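Local coordinates for Non-structural protein 2 (Infectious bronchitis virus, PDB 7F52) that is of unknown function but is a coronavirus replicase product, probably released from the viral polyprotein like other non-structural proteins, at residues H412-A417 and L436-S441; L385-S390 and F407-H412; K456-W461 and M484-L489. All coordinates share one frame; numbering follows the deposited sequence.

Interaction 1: H412-A417 and L436-S441; sequences HKFVYA and LRLFQS
The rings of His412 and Phe439 meet obliquely, their centroids 4.9 Å apart and their planes at 78°, with His412 ND1 facing the CD1-CE1 side of the phenylalanine. Phe414 meets the same ring edge to edge, its CZ lying 3.7 Å from Phe439 CZ. One face of Phe439 is lined towards its rim by CB of its own neighbour Leu438, whose CD1 stands at the edge of Phe414, 4.4 Å from CE1.

His412 and Phe414 lie two residues apart, on one side of strand 412-415. Each keeps CG anti to its carbonyl carbon (chi1 -64° for His412), and their rings reach Leu438 and Phe439 of helix 432-439; the His412 CB points at the helix, whereas for Phe414 it is the ring end that comes near. The contact is helix-on-sheet packing: the strand pairs with strands 407-409 and 357-371, and Leu383 of helix 377-390 adds to the cover over Phe414 and Phe439.

Leu438 O comes 3.4 Å from His412 CE1, but the two are not hydrogen-bonded. The helix is therefore held against this strand by ring and aliphatic surface, while the imidazole bonds weakly to Arg367 and to the Leu410 carbonyl of the hairpin turn.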
loop_
_atom_site.group_PDB
_atom_site.type_symbol
_atom_site.label_atom_id
_atom_site.label_comp_id
_atom_site.label_asym_id
_atom_site.label_seq_id
_atom_site.Cartn_x
_atom_site.Cartn_y
_atom_site.Cartn_z
ATOM N N HIS A 412 0.817 19.238 -28.553
ATOM C CA HIS A 412 1.142 18.628 -29.816
ATOM C C HIS A 412 2.274 19.377 -30.453
ATOM O O HIS A 412 2.439 20.586 -30.235
ATOM C CB HIS A 412 -0.094 18.592 -30.721
ATOM C CG HIS A 412 -1.201 17.727 -30.187
ATOM N ND1 HIS A 412 -2.051 18.140 -29.182
ATOM C CD2 HIS A 412 -1.584 16.467 -30.508
ATOM C CE1 HIS A 412 -2.912 17.175 -28.915
ATOM N NE2 HIS A 412 -2.649 16.149 -29.704
ATOM N N LYS A 413 3.083 18.653 -31.214
ATOM C CA LYS A 413 4.050 19.308 -32.072
ATOM C C LYS A 413 3.574 19.169 -33.518
ATOM O O LYS A 413 3.314 18.050 -33.981
ATOM C CB LYS A 413 5.449 18.717 -31.899
ATOM C CG LYS A 413 6.505 19.683 -32.396
ATOM C CD LYS A 413 7.642 18.961 -33.072
ATOM C CE LYS A 413 8.977 19.317 -32.468
ATOM N NZ LYS A 413 9.960 18.225 -32.773
ATOM N N PHE A 414 3.431 20.298 -34.220
ATOM C CA PHE A 414 3.044 20.278 -35.645
ATOM C C PHE A 414 4.258 20.440 -36.561
ATOM O O PHE A 414 5.030 21.393 -36.441
ATOM C CB PHE A 414 2.001 21.356 -35.944
ATOM C CG PHE A 414 0.694 21.109 -35.270
ATOM C CD1 PHE A 414 -0.192 20.164 -35.774
ATOM C CD2 PHE A 414 0.369 21.774 -34.097
ATOM C CE1 PHE A 414 -1.396 19.888 -35.123
ATOM C CE2 PHE A 414 -0.821 21.505 -33.435
ATOM C CZ PHE A 414 -1.711 20.560 -33.953
ATOM N N VAL A 415 4.437 19.466 -37.446
ATOM C CA VAL A 415 5.520 19.479 -38.421
ATOM C C VAL A 415 5.049 19.256 -39.853
ATOM O O VAL A 415 4.121 18.467 -40.106
ATOM C CB VAL A 415 6.477 18.259 -38.235
ATOM C CG1 VAL A 415 7.176 18.330 -36.903
ATOM C CG2 VAL A 415 5.717 16.937 -38.357
ATOM N N TYR A 416 5.778 19.808 -40.815
ATOM C CA TYR A 416 5.348 19.719 -42.233
ATOM C C TYR A 416 6.028 18.593 -43.014
ATOM O O TYR A 416 5.397 18.099 -43.937
ATOM C CB TYR A 416 5.567 21.067 -42.910
ATOM C CG TYR A 416 4.760 22.183 -42.307
ATOM C CD1 TYR A 416 3.453 22.406 -42.690
ATOM C CD2 TYR A 416 5.297 23.005 -41.342
ATOM C CE1 TYR A 416 2.707 23.427 -42.139
ATOM C CE2 TYR A 416 4.567 24.034 -40.781
ATOM C CZ TYR A 416 3.269 24.247 -41.184
ATOM O OH TYR A 416 2.543 25.253 -40.633
ATOM N N ALA A 417 7.263 18.226 -42.679
ATOM C CA ALA A 417 7.989 17.168 -43.424
ATOM C C ALA A 417 7.278 15.850 -43.127
ATOM O O ALA A 417 6.659 15.782 -42.071
ATOM C CB ALA A 417 9.460 17.251 -43.132
ATOM N N LEU A 436 -10.328 19.476 -33.898
ATOM C CA LEU A 436 -10.790 19.620 -32.520
ATOM C C LEU A 436 -10.636 18.318 -31.747
ATOM O O LEU A 436 -10.383 18.328 -30.551
ATOM C CB LEU A 436 -12.241 20.087 -32.484
ATOM C CG LEU A 436 -12.419 21.596 -32.693
ATOM C CD1 LEU A 436 -13.882 21.981 -32.790
ATOM C CD2 LEU A 436 -11.710 22.405 -31.595
ATOM N N ARG A 437 -10.771 17.197 -32.444
ATOM C CA ARG A 437 -10.661 15.885 -31.823
ATOM C C ARG A 437 -9.297 15.691 -31.162
ATOM O O ARG A 437 -9.187 15.028 -30.123
ATOM C CB ARG A 437 -10.916 14.788 -32.862
ATOM C CG ARG A 437 -12.325 14.221 -32.817
ATOM C CD ARG A 437 -12.762 13.608 -34.148
ATOM N NE ARG A 437 -14.159 13.936 -34.448
ATOM C CZ ARG A 437 -14.832 13.487 -35.507
ATOM N NH1 ARG A 437 -14.242 12.679 -36.380
ATOM N NH2 ARG A 437 -16.101 13.845 -35.695
ATOM N N LEU A 438 -8.269 16.285 -31.767
ATOM C CA LEU A 438 -6.903 16.239 -31.228
ATOM C C LEU A 438 -6.833 16.729 -29.804
ATOM O O LEU A 438 -6.112 16.175 -28.998
ATOM C CB LEU A 438 -5.950 17.070 -32.095
ATOM C CG LEU A 438 -5.691 16.324 -33.397
ATOM C CD1 LEU A 438 -4.665 17.000 -34.249
ATOM C CD2 LEU A 438 -5.243 14.947 -33.019
ATOM N N PHE A 439 -7.606 17.762 -29.506
ATOM C CA PHE A 439 -7.532 18.446 -28.233
ATOM C C PHE A 439 -8.766 18.264 -27.368
ATOM O O PHE A 439 -8.840 18.862 -26.296
ATOM C CB PHE A 439 -7.332 19.936 -28.465
ATOM C CG PHE A 439 -6.361 20.253 -29.549
ATOM C CD1 PHE A 439 -4.993 20.265 -29.288
ATOM C CD2 PHE A 439 -6.810 20.564 -30.825
ATOM C CE1 PHE A 439 -4.080 20.574 -30.301
ATOM C CE2 PHE A 439 -5.916 20.879 -31.839
ATOM C CZ PHE A 439 -4.544 20.879 -31.584
ATOM N N GLN A 440 -9.742 17.491 -27.851
ATOM C CA GLN A 440 -11.010 17.281 -27.140
ATOM C C GLN A 440 -10.773 17.064 -25.645
ATOM O O GLN A 440 -10.015 16.178 -25.253
ATOM C CB GLN A 440 -11.770 16.086 -27.732
ATOM C CG GLN A 440 -12.982 15.634 -26.907
ATOM C CD GLN A 440 -13.640 14.373 -27.460
ATOM O OE1 GLN A 440 -12.987 13.549 -28.106
ATOM N NE2 GLN A 440 -14.937 14.221 -27.210
ATOM N N SER A 441 -11.394 17.908 -24.825
ATOM C CA SER A 441 -11.191 17.866 -23.382
ATOM C C SER A 441 -12.413 18.435 -22.682
ATOM O O SER A 441 -13.437 18.661 -23.322
ATOM C CB SER A 441 -9.940 18.651 -22.986
ATOM O OG SER A 441 -10.140 20.049 -23.087
#

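Interaction 2: L385-S390 and F407-H412; sequences LAAIYS and FKFLGH
Phe409 and Leu410 pack on helix 377-390, the leucine stacked over the ring, and apolar packing makes up most of the contact. The Phe409 ring comes edge-on: Ala387 N lies in the ring plane, 3.7 Å from CZ, and Ala386 CB stands 4.0 Å from CE2. With CG anti to the backbone N (chi1 178°), Phe409 extends from the end of its strand, and the CZ end of its ring abuts both alanines, Ala386 CB beside CE2 and Ala387 CB beside CZ. Leu410 CG sits over the centre of this ring, 3.7 Å above one face. Beyond it, Leu410 CD1 reaches Ala386 CB at 4.0 Å and also lies by Ser390, while CD2 lies near Ser390 CB. Phe392 and Phe439 meet the Phe409 ring edge-to-face from outside the two segments.

Leu410 and Gly411 are the central pair of a type I' turn, the tight reversal of a two-residue beta hairpin joining strands 407-409 and 412-415. Phe409 N bonds to His412 O at 2.9 Å, and His412 N returns a bond to Phe409 O. Both central residues have positive phi, and Gly411 has no side chain to meet the preceding carbonyl oxygen.

None of the polar bonds joins the two segments; the main ones here run within each. Ala386 O takes two donors from opposite faces of its plane, Ser390 OG at 2.7 Å and Ser390 N at 3.1 Å; this turns the hydroxyl back on the helix, with Leu410 CD1 and CD2 packing beside Ser390. On the hairpin, His412 ND1 donates to Leu410 O over 3.2 Å; the N-H...O angle is 141°, and the nitrogen lies above the carbonyl plane, 54° out of it, a bent bond that ties the imidazole back to the turn.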
loop_
_atom_site.group_PDB
_atom_site.type_symbol
_atom_site.label_atom_id
_atom_site.label_comp_id
_atom_site.label_asym_id
_atom_site.label_seq_id
_atom_site.Cartn_x
_atom_site.Cartn_y
_atom_site.Cartn_z
ATOM N N LEU A 385 -10.095 27.484 -32.945
ATOM C CA LEU A 385 -11.158 27.090 -32.030
ATOM C C LEU A 385 -10.527 26.473 -30.771
ATOM O O LEU A 385 -10.849 26.881 -29.645
ATOM C CB LEU A 385 -12.147 26.130 -32.712
ATOM C CG LEU A 385 -13.090 26.777 -33.754
ATOM C CD1 LEU A 385 -13.908 25.740 -34.492
ATOM C CD2 LEU A 385 -14.026 27.833 -33.163
ATOM N N ALA A 386 -9.597 25.538 -30.953
ATOM C CA ALA A 386 -8.896 24.942 -29.796
ATOM C C ALA A 386 -8.251 26.028 -28.906
ATOM O O ALA A 386 -8.363 25.982 -27.691
ATOM C CB ALA A 386 -7.855 23.936 -30.260
ATOM N N ALA A 387 -7.638 27.035 -29.516
ATOM C CA ALA A 387 -7.083 28.159 -28.767
ATOM C C ALA A 387 -8.147 28.936 -27.982
ATOM O O ALA A 387 -7.911 29.320 -26.828
ATOM C CB ALA A 387 -6.344 29.100 -29.705
ATOM N N ILE A 388 -9.310 29.185 -28.594
ATOM C CA ILE A 388 -10.339 29.992 -27.920
ATOM C C ILE A 388 -10.878 29.266 -26.681
ATOM O O ILE A 388 -11.043 29.871 -25.595
ATOM C CB ILE A 388 -11.497 30.333 -28.859
ATOM C CG1 ILE A 388 -11.033 31.334 -29.911
ATOM C CG2 ILE A 388 -12.666 30.927 -28.081
ATOM C CD1 ILE A 388 -12.151 31.775 -30.809
ATOM N N TYR A 389 -11.121 27.967 -26.842
ATOM C CA TYR A 389 -11.598 27.149 -25.744
ATOM C C TYR A 389 -10.561 27.074 -24.604
ATOM O O TYR A 389 -10.917 27.029 -23.423
ATOM C CB TYR A 389 -11.920 25.731 -26.227
ATOM C CG TYR A 389 -13.206 25.543 -27.012
ATOM C CD1 TYR A 389 -14.447 25.822 -26.446
ATOM C CD2 TYR A 389 -13.179 25.023 -28.312
ATOM C CE1 TYR A 389 -15.632 25.623 -27.175
ATOM C CE2 TYR A 389 -14.345 24.819 -29.038
ATOM C CZ TYR A 389 -15.570 25.122 -28.466
ATOM O OH TYR A 389 -16.728 24.912 -29.184
ATOM N N SER A 390 -9.278 27.040 -24.962
ATOM C CA SER A 390 -8.230 26.782 -23.991
ATOM C C SER A 390 -7.626 28.077 -23.446
ATOM O O SER A 390 -6.670 28.034 -22.677
ATOM C CB SER A 390 -7.123 25.937 -24.613
ATOM O OG SER A 390 -7.649 24.850 -25.332
ATOM N N PHE A 407 5.934 23.873 -34.604
ATOM C CA PHE A 407 5.507 24.648 -33.439
ATOM C C PHE A 407 4.846 23.709 -32.425
ATOM O O PHE A 407 4.461 22.589 -32.759
ATOM C CB PHE A 407 4.652 25.876 -33.861
ATOM C CG PHE A 407 3.319 25.529 -34.507
ATOM C CD1 PHE A 407 3.229 25.277 -35.880
ATOM C CD2 PHE A 407 2.146 25.491 -33.752
ATOM C CE1 PHE A 407 2.006 24.969 -36.481
ATOM C CE2 PHE A 407 0.905 25.183 -34.364
ATOM C CZ PHE A 407 0.846 24.920 -35.730
ATOM N N LYS A 408 4.741 24.175 -31.181
ATOM C CA LYS A 408 4.135 23.400 -30.109
ATOM C C LYS A 408 2.847 24.126 -29.771
ATOM O O LYS A 408 2.803 25.360 -29.709
ATOM C CB LYS A 408 5.045 23.246 -28.863
ATOM C CG LYS A 408 6.028 22.060 -28.960
ATOM C CD LYS A 408 7.349 22.219 -28.156
ATOM C CE LYS A 408 7.204 21.974 -26.644
ATOM N NZ LYS A 408 6.888 20.528 -26.262
ATOM N N PHE A 409 1.794 23.346 -29.565
ATOM C CA PHE A 409 0.476 23.891 -29.275
ATOM C C PHE A 409 -0.358 22.855 -28.524
ATOM O O PHE A 409 -0.609 21.771 -29.048
ATOM C CB PHE A 409 -0.205 24.304 -30.585
ATOM C CG PHE A 409 -1.591 24.840 -30.411
ATOM C CD1 PHE A 409 -1.796 26.082 -29.829
ATOM C CD2 PHE A 409 -2.693 24.109 -30.849
ATOM C CE1 PHE A 409 -3.080 26.583 -29.672
ATOM C CE2 PHE A 409 -3.976 24.600 -30.697
ATOM C CZ PHE A 409 -4.172 25.845 -30.112
ATOM N N LEU A 410 -0.741 23.176 -27.286
ATOM C CA LEU A 410 -1.647 22.350 -26.478
ATOM C C LEU A 410 -1.300 20.869 -26.477
ATOM O O LEU A 410 -2.189 20.012 -26.551
ATOM C CB LEU A 410 -3.096 22.515 -26.966
ATOM C CG LEU A 410 -3.667 23.933 -26.888
ATOM C CD1 LEU A 410 -5.143 24.014 -27.383
ATOM C CD2 LEU A 410 -3.510 24.450 -25.458
ATOM N N GLY A 411 -0.016 20.559 -26.430
ATOM C CA GLY A 411 0.410 19.189 -26.197
ATOM C C GLY A 411 0.792 18.482 -27.472
ATOM O O GLY A 411 1.084 17.281 -27.500
ATOM N N HIS A 412 0.817 19.238 -28.553
ATOM C CA HIS A 412 1.142 18.628 -29.816
ATOM C C HIS A 412 2.274 19.377 -30.453
ATOM O O HIS A 412 2.439 20.586 -30.235
ATOM C CB HIS A 412 -0.094 18.592 -30.721
ATOM C CG HIS A 412 -1.201 17.727 -30.187
ATOM N ND1 HIS A 412 -2.051 18.140 -29.182
ATOM C CD2 HIS A 412 -1.584 16.467 -30.508
ATOM C CE1 HIS A 412 -2.912 17.175 -28.915
ATOM N NE2 HIS A 412 -2.649 16.149 -29.704
#

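Interaction 3: K456-W461 and M484-L489; sequences KSFEFW and MAIVIL
Ser457 OG, beside the Phe458-Val487 contact, is hydrogen-bonded to Gln483 NE2 and weakly to Ser452 O; the first of these bonds is a polar tie between the two helices next to otherwise apolar packing. The contact is a steep helix-helix crossing in the helical region that follows the mixed sheet: the axes of 456-461 and 484-489 pass 9.5 Å apart at a crossing angle of -77°.

Val487 sits in the middle. Its CG2 lies 3.6 Å from Trp461 CB and 4.0 Å from Phe458 CE1, placed between the two aromatic residues. Phe458 holds CG anti to the backbone N (chi1 176°) and crosses Ile486 and Val487 obliquely, with CE1 3.9 Å from Val487 CA and CD1 approaching Ile486 CG2. Trp498 stacks on this ring from outside.

Phe460 CD2 covers one face of the Trp461 indole, towards its rim. Met484 bends at both chi2 and chi3 and crosses the Trp461 side chain at about a right angle. The result is an oblique Met-aromatic contact in which Met484 SD lies 3.8 Å from Trp461 CE3.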
loop_
_atom_site.group_PDB
_atom_site.type_symbol
_atom_site.label_atom_id
_atom_site.label_comp_id
_atom_site.label_asym_id
_atom_site.label_seq_id
_atom_site.Cartn_x
_atom_site.Cartn_y
_atom_site.Cartn_z
ATOM N N LYS A 456 -27.059 29.172 -30.474
ATOM C CA LYS A 456 -25.922 28.775 -29.636
ATOM C C LYS A 456 -24.640 28.944 -30.446
ATOM O O LYS A 456 -23.576 29.244 -29.900
ATOM C CB LYS A 456 -26.049 27.330 -29.115
ATOM C CG LYS A 456 -25.504 26.230 -30.037
ATOM C CD LYS A 456 -25.376 24.889 -29.297
ATOM C CE LYS A 456 -25.104 23.703 -30.248
ATOM N NZ LYS A 456 -23.776 23.737 -30.937
ATOM N N SER A 457 -24.767 28.734 -31.755
ATOM C CA SER A 457 -23.743 29.092 -32.724
ATOM C C SER A 457 -23.472 30.583 -32.658
ATOM O O SER A 457 -22.319 31.012 -32.559
ATOM C CB SER A 457 -24.177 28.678 -34.126
ATOM O OG SER A 457 -23.930 29.710 -35.057
ATOM N N PHE A 458 -24.528 31.379 -32.683
ATOM C CA PHE A 458 -24.335 32.812 -32.515
ATOM C C PHE A 458 -23.716 33.120 -31.150
ATOM O O PHE A 458 -22.971 34.079 -30.996
ATOM C CB PHE A 458 -25.655 33.571 -32.671
ATOM C CG PHE A 458 -25.534 35.046 -32.408
ATOM C CD1 PHE A 458 -25.032 35.891 -33.373
ATOM C CD2 PHE A 458 -25.911 35.583 -31.186
ATOM C CE1 PHE A 458 -24.912 37.242 -33.129
ATOM C CE2 PHE A 458 -25.795 36.939 -30.937
ATOM C CZ PHE A 458 -25.293 37.767 -31.904
ATOM N N GLU A 459 -24.029 32.306 -30.153
ATOM C CA GLU A 459 -23.624 32.626 -28.796
ATOM C C GLU A 459 -22.121 32.398 -28.596
ATOM O O GLU A 459 -21.423 33.230 -28.009
ATOM C CB GLU A 459 -24.442 31.811 -27.796
ATOM C CG GLU A 459 -25.684 32.536 -27.307
ATOM C CD GLU A 459 -25.394 33.978 -26.941
ATOM O OE1 GLU A 459 -24.561 34.194 -26.034
ATOM O OE2 GLU A 459 -25.988 34.896 -27.564
ATOM N N PHE A 460 -21.636 31.270 -29.095
ATOM C CA PHE A 460 -20.210 30.998 -29.117
ATOM C C PHE A 460 -19.388 32.130 -29.741
ATOM O O PHE A 460 -18.453 32.639 -29.126
ATOM C CB PHE A 460 -19.938 29.709 -29.881
ATOM C CG PHE A 460 -18.496 29.367 -29.954
ATOM C CD1 PHE A 460 -17.847 28.848 -28.847
ATOM C CD2 PHE A 460 -17.779 29.589 -31.116
ATOM C CE1 PHE A 460 -16.503 28.546 -28.901
ATOM C CE2 PHE A 460 -16.426 29.285 -31.177
ATOM C CZ PHE A 460 -15.794 28.766 -30.079
ATOM N N TRP A 461 -19.749 32.526 -30.960
ATOM C CA TRP A 461 -18.967 33.504 -31.701
ATOM C C TRP A 461 -19.099 34.904 -31.108
ATOM O O TRP A 461 -18.220 35.754 -31.287
ATOM C CB TRP A 461 -19.363 33.493 -33.187
ATOM C CG TRP A 461 -18.937 32.222 -33.857
ATOM C CD1 TRP A 461 -19.718 31.131 -34.129
ATOM C CD2 TRP A 461 -17.608 31.883 -34.292
ATOM N NE1 TRP A 461 -18.963 30.144 -34.729
ATOM C CE2 TRP A 461 -17.663 30.577 -34.830
ATOM C CE3 TRP A 461 -16.382 32.566 -34.298
ATOM C CZ2 TRP A 461 -16.530 29.932 -35.355
ATOM C CZ3 TRP A 461 -15.260 31.927 -34.830
ATOM C CH2 TRP A 461 -15.345 30.627 -35.353
ATOM N N MET A 484 -18.836 35.141 -38.081
ATOM C CA MET A 484 -18.280 36.349 -37.505
ATOM C C MET A 484 -18.929 37.555 -38.174
ATOM O O MET A 484 -19.215 38.549 -37.508
ATOM C CB MET A 484 -16.742 36.386 -37.619
ATOM C CG MET A 484 -16.011 35.707 -36.473
ATOM S SD MET A 484 -16.565 36.286 -34.858
ATOM C CE MET A 484 -16.424 38.065 -35.070
ATOM N N ALA A 485 -19.183 37.456 -39.477
ATOM C CA ALA A 485 -19.962 38.488 -40.188
ATOM C C ALA A 485 -21.300 38.751 -39.494
ATOM O O ALA A 485 -21.650 39.903 -39.219
ATOM C CB ALA A 485 -20.192 38.094 -41.647
ATOM N N ILE A 486 -22.033 37.688 -39.173
ATOM C CA ILE A 486 -23.305 37.857 -38.461
ATOM C C ILE A 486 -23.122 38.522 -37.073
ATOM O O ILE A 486 -23.900 39.420 -36.711
ATOM C CB ILE A 486 -24.044 36.503 -38.319
ATOM C CG1 ILE A 486 -24.481 36.000 -39.691
ATOM C CG2 ILE A 486 -25.252 36.629 -37.416
ATOM C CD1 ILE A 486 -24.735 34.515 -39.720
ATOM N N VAL A 487 -22.103 38.102 -36.313
ATOM C CA VAL A 487 -21.792 38.719 -35.015
ATOM C C VAL A 487 -21.493 40.226 -35.124
ATOM O O VAL A 487 -22.014 41.032 -34.344
ATOM C CB VAL A 487 -20.575 38.009 -34.325
ATOM C CG1 VAL A 487 -19.936 38.911 -33.270
ATOM C CG2 VAL A 487 -20.995 36.685 -33.682
ATOM N N ILE A 488 -20.645 40.603 -36.084
ATOM C CA ILE A 488 -20.319 42.014 -36.341
ATOM C C ILE A 488 -21.572 42.853 -36.641
ATOM O O ILE A 488 -21.722 43.986 -36.151
ATOM C CB ILE A 488 -19.356 42.166 -37.538
ATOM C CG1 ILE A 488 -18.087 41.340 -37.345
ATOM C CG2 ILE A 488 -19.032 43.638 -37.782
ATOM C CD1 ILE A 488 -16.973 42.072 -36.629
ATOM N N LEU A 489 -22.455 42.308 -37.476
ATOM C CA LEU A 489 -23.694 43.013 -37.799
ATOM C C LEU A 489 -24.683 43.039 -36.636
ATOM O O LEU A 489 -25.631 43.828 -36.647
ATOM C CB LEU A 489 -24.500 42.286 -38.883
ATOM C CG LEU A 489 -25.932 42.794 -39.110
ATOM C CD1 LEU A 489 -25.934 44.269 -39.507
ATOM C CD2 LEU A 489 -26.638 41.965 -40.169
#

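In the fold
Interactions 1 and 2 share His412 and form one continuous packing region, their centres 8 Å apart: the hairpin meets helix 432-439 through strand 412-415 and helix 377-390 through Phe409 and Leu410, and Phe439 packs on both Ala386 and Leu410. Interaction 3 belongs to the following helices, about 22 Å from interaction 2 between centres, yet it is joined to it where Leu385 and Tyr389 touch Phe460. The touching residues of interactions 1 and 3 are all buried; interaction 2 is also largely buried, but Ser390 and Leu410 are partly exposed. Rings dominate interaction 1, alanines receive a ring and a leucine in interaction 2, and interaction 3 combines aliphatic-aromatic packing with one Met-aromatic contact.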